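Local coordinates for protein cytosol aminopeptidase (Coxiella burnetii, PDB 3IJ3) that probably acts as a manganese-dependent metalloaminopeptidase of the M17 family, removing residues from the N-termini of peptides, at residues E327-D332 with L417-Q422. Numbering follows the deposited sequence.
Sequences EITNTD and LTNSSQ. With SO4 (sulfate ion), chain F.
A short parallel strand pairing, Glu327 beside Thr418, opens this contact in the catalytic domain and passes into a set of side-chain hydrogen bonds just ahead of metal-binding Glu334. Glu327 N donates to Leu417 O at 2.9 Å, and Glu327 O accepts from Asn419 N at 3.1 Å. Beyond that point the side chain of Asn419 takes over from the backbone. With chi1 at 70°, its CG lies between backbone N and carbonyl carbon, which swings the amide across to the loop; there OD1 accepts from Thr329 N at 2.9 Å, and ND2 donates to Asn330 O at 2.9 Å, nearly within the amide plane. Asparagine suits the place because one flat group offers an acceptor to one peptide N-H and a donor to a carbonyl of the next residue; ND2 also bonds to Ala333 O, which helps fix the amide's rotation. Thr329 turns two branches toward segment 417-422: OG1 meets Ser420 OG hydroxyl to hydroxyl at 2.6 Å, while CG2 packs on Thr418 CG2 at 3.6 Å. The small Ser420 lets its OG also reach Asn330 CB, and Asn330 OD1 closes an Asx turn onto Asp332 N. Glu327 runs extended alongside Thr418, its OE1 held by Ser412. Past the pairing, Ser421 N and OG grip a sulfate, probably from the crystallisation liquor, that Arg336 also binds. Strand 325-327 is the middle of a three-stranded sheet, between 317-319 and 417-418; helix 427-436 packs Phe434 against Leu417 and Asn419, and the loop leads on into helix 335-347.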
loop_
_atom_site.group_PDB
_atom_site.type_symbol
_atom_site.label_atom_id
_atom_site.label_comp_id
_atom_site.label_asym_id
_atom_site.label_seq_id
_atom_site.Cartn_x
_atom_site.Cartn_y
_atom_site.Cartn_z
ATOM N N GLU A 327 1.247 -23.718 -15.599
ATOM C CA GLU A 327 1.165 -23.461 -14.180
ATOM C C GLU A 327 0.677 -22.027 -14.034
ATOM O O GLU A 327 1.321 -21.080 -14.529
ATOM C CB GLU A 327 2.507 -23.629 -13.488
ATOM C CG GLU A 327 2.383 -23.376 -11.956
ATOM C CD GLU A 327 3.685 -23.504 -11.196
ATOM O OE1 GLU A 327 4.775 -23.406 -11.821
ATOM O OE2 GLU A 327 3.614 -23.698 -9.946
ATOM N N ILE A 328 -0.419 -21.845 -13.321
ATOM C CA ILE A 328 -0.975 -20.517 -13.114
ATOM C C ILE A 328 -0.241 -19.805 -11.984
ATOM O O ILE A 328 -0.313 -20.201 -10.800
ATOM C CB ILE A 328 -2.482 -20.568 -12.777
ATOM C CG1 ILE A 328 -3.260 -21.309 -13.878
ATOM C CG2 ILE A 328 -3.046 -19.120 -12.546
ATOM C CD1 ILE A 328 -3.052 -20.721 -15.312
ATOM N N THR A 329 0.488 -18.765 -12.350
ATOM C CA THR A 329 1.224 -17.943 -11.391
ATOM C C THR A 329 0.548 -16.586 -11.172
ATOM O O THR A 329 0.969 -15.831 -10.312
ATOM C CB THR A 329 2.699 -17.756 -11.802
ATOM O OG1 THR A 329 2.778 -17.315 -13.142
ATOM C CG2 THR A 329 3.447 -19.090 -11.695
ATOM N N ASN A 330 -0.478 -16.293 -11.959
ATOM C CA ASN A 330 -1.255 -15.045 -11.824
ATOM C C ASN A 330 -2.605 -15.324 -12.435
ATOM O O ASN A 330 -2.707 -15.501 -13.656
ATOM C CB ASN A 330 -0.553 -13.897 -12.541
ATOM C CG ASN A 330 -1.299 -12.576 -12.433
ATOM O OD1 ASN A 330 -2.366 -12.477 -11.804
ATOM N ND2 ASN A 330 -0.726 -11.536 -13.050
ATOM N N THR A 331 -3.664 -15.361 -11.622
ATOM C CA THR A 331 -4.990 -15.655 -12.182
ATOM C C THR A 331 -5.516 -14.504 -13.059
ATOM O O THR A 331 -6.456 -14.684 -13.827
ATOM C CB THR A 331 -6.041 -15.932 -11.074
ATOM O OG1 THR A 331 -6.206 -14.760 -10.277
ATOM C CG2 THR A 331 -5.635 -17.105 -10.205
ATOM N N ASP A 332 -4.879 -13.338 -12.952
ATOM C CA ASP A 332 -5.265 -12.135 -13.695
ATOM C C ASP A 332 -4.520 -12.071 -15.064
ATOM O O ASP A 332 -4.687 -11.112 -15.799
ATOM C CB ASP A 332 -5.010 -10.911 -12.835
ATOM C CG ASP A 332 -5.617 -9.618 -13.409
ATOM O OD1 ASP A 332 -6.548 -9.672 -14.213
ATOM O OD2 ASP A 332 -5.152 -8.538 -13.014
ATOM N N LEU A 417 5.167 -24.572 -18.726
ATOM C CA LEU A 417 5.460 -23.150 -18.572
ATOM C C LEU A 417 4.463 -22.509 -17.620
ATOM O O LEU A 417 3.470 -23.100 -17.277
ATOM C CB LEU A 417 5.422 -22.395 -19.890
ATOM C CG LEU A 417 4.095 -22.208 -20.591
ATOM C CD1 LEU A 417 4.256 -21.170 -21.766
ATOM C CD2 LEU A 417 3.531 -23.549 -21.094
ATOM N N THR A 418 4.788 -21.317 -17.172
ATOM C CA THR A 418 3.879 -20.543 -16.337
ATOM C C THR A 418 3.144 -19.584 -17.236
ATOM O O THR A 418 3.520 -19.406 -18.395
ATOM C CB THR A 418 4.614 -19.719 -15.272
ATOM O OG1 THR A 418 5.465 -18.755 -15.913
ATOM C CG2 THR A 418 5.447 -20.604 -14.335
ATOM N N ASN A 419 2.078 -18.964 -16.715
ATOM C CA ASN A 419 1.383 -17.970 -17.519
ATOM C C ASN A 419 1.857 -16.549 -17.263
ATOM O O ASN A 419 1.474 -15.671 -17.999
ATOM C CB ASN A 419 -0.138 -18.026 -17.367
ATOM C CG ASN A 419 -0.621 -17.571 -16.039
ATOM O OD1 ASN A 419 0.024 -17.795 -15.016
ATOM N ND2 ASN A 419 -1.838 -16.957 -16.022
ATOM N N SER A 420 2.691 -16.305 -16.268
ATOM C CA SER A 420 3.162 -14.946 -16.022
ATOM C C SER A 420 4.586 -14.967 -15.559
ATOM O O SER A 420 5.062 -15.974 -15.026
ATOM C CB SER A 420 2.324 -14.209 -14.969
ATOM O OG SER A 420 2.542 -14.804 -13.698
ATOM N N SER A 421 5.244 -13.824 -15.705
ATOM C CA SER A 421 6.661 -13.732 -15.364
ATOM C C SER A 421 6.969 -13.456 -13.917
ATOM O O SER A 421 6.109 -13.111 -13.088
ATOM C CB SER A 421 7.432 -12.792 -16.348
ATOM O OG SER A 421 6.877 -11.495 -16.487
ATOM N N GLN A 422 8.241 -13.660 -13.615
ATOM C CA GLN A 422 8.787 -13.529 -12.282
ATOM C C GLN A 422 8.900 -12.068 -11.793
ATOM O O GLN A 422 8.986 -11.800 -10.597
ATOM C CB GLN A 422 10.183 -14.195 -12.288
ATOM C CG GLN A 422 10.216 -15.589 -12.959
ATOM C CD GLN A 422 11.625 -16.181 -13.069
ATOM O OE1 GLN A 422 12.621 -15.538 -12.707
ATOM N NE2 GLN A 422 11.711 -17.408 -13.590
HETATM S S SO4 F . 3.224 -10.525 -17.283
HETATM O O1 SO4 F . 2.749 -9.788 -16.111
HETATM O O2 SO4 F . 3.170 -11.966 -17.050
HETATM O O3 SO4 F . 2.492 -10.198 -18.489
HETATM O O4 SO4 F . 4.622 -10.133 -17.497
#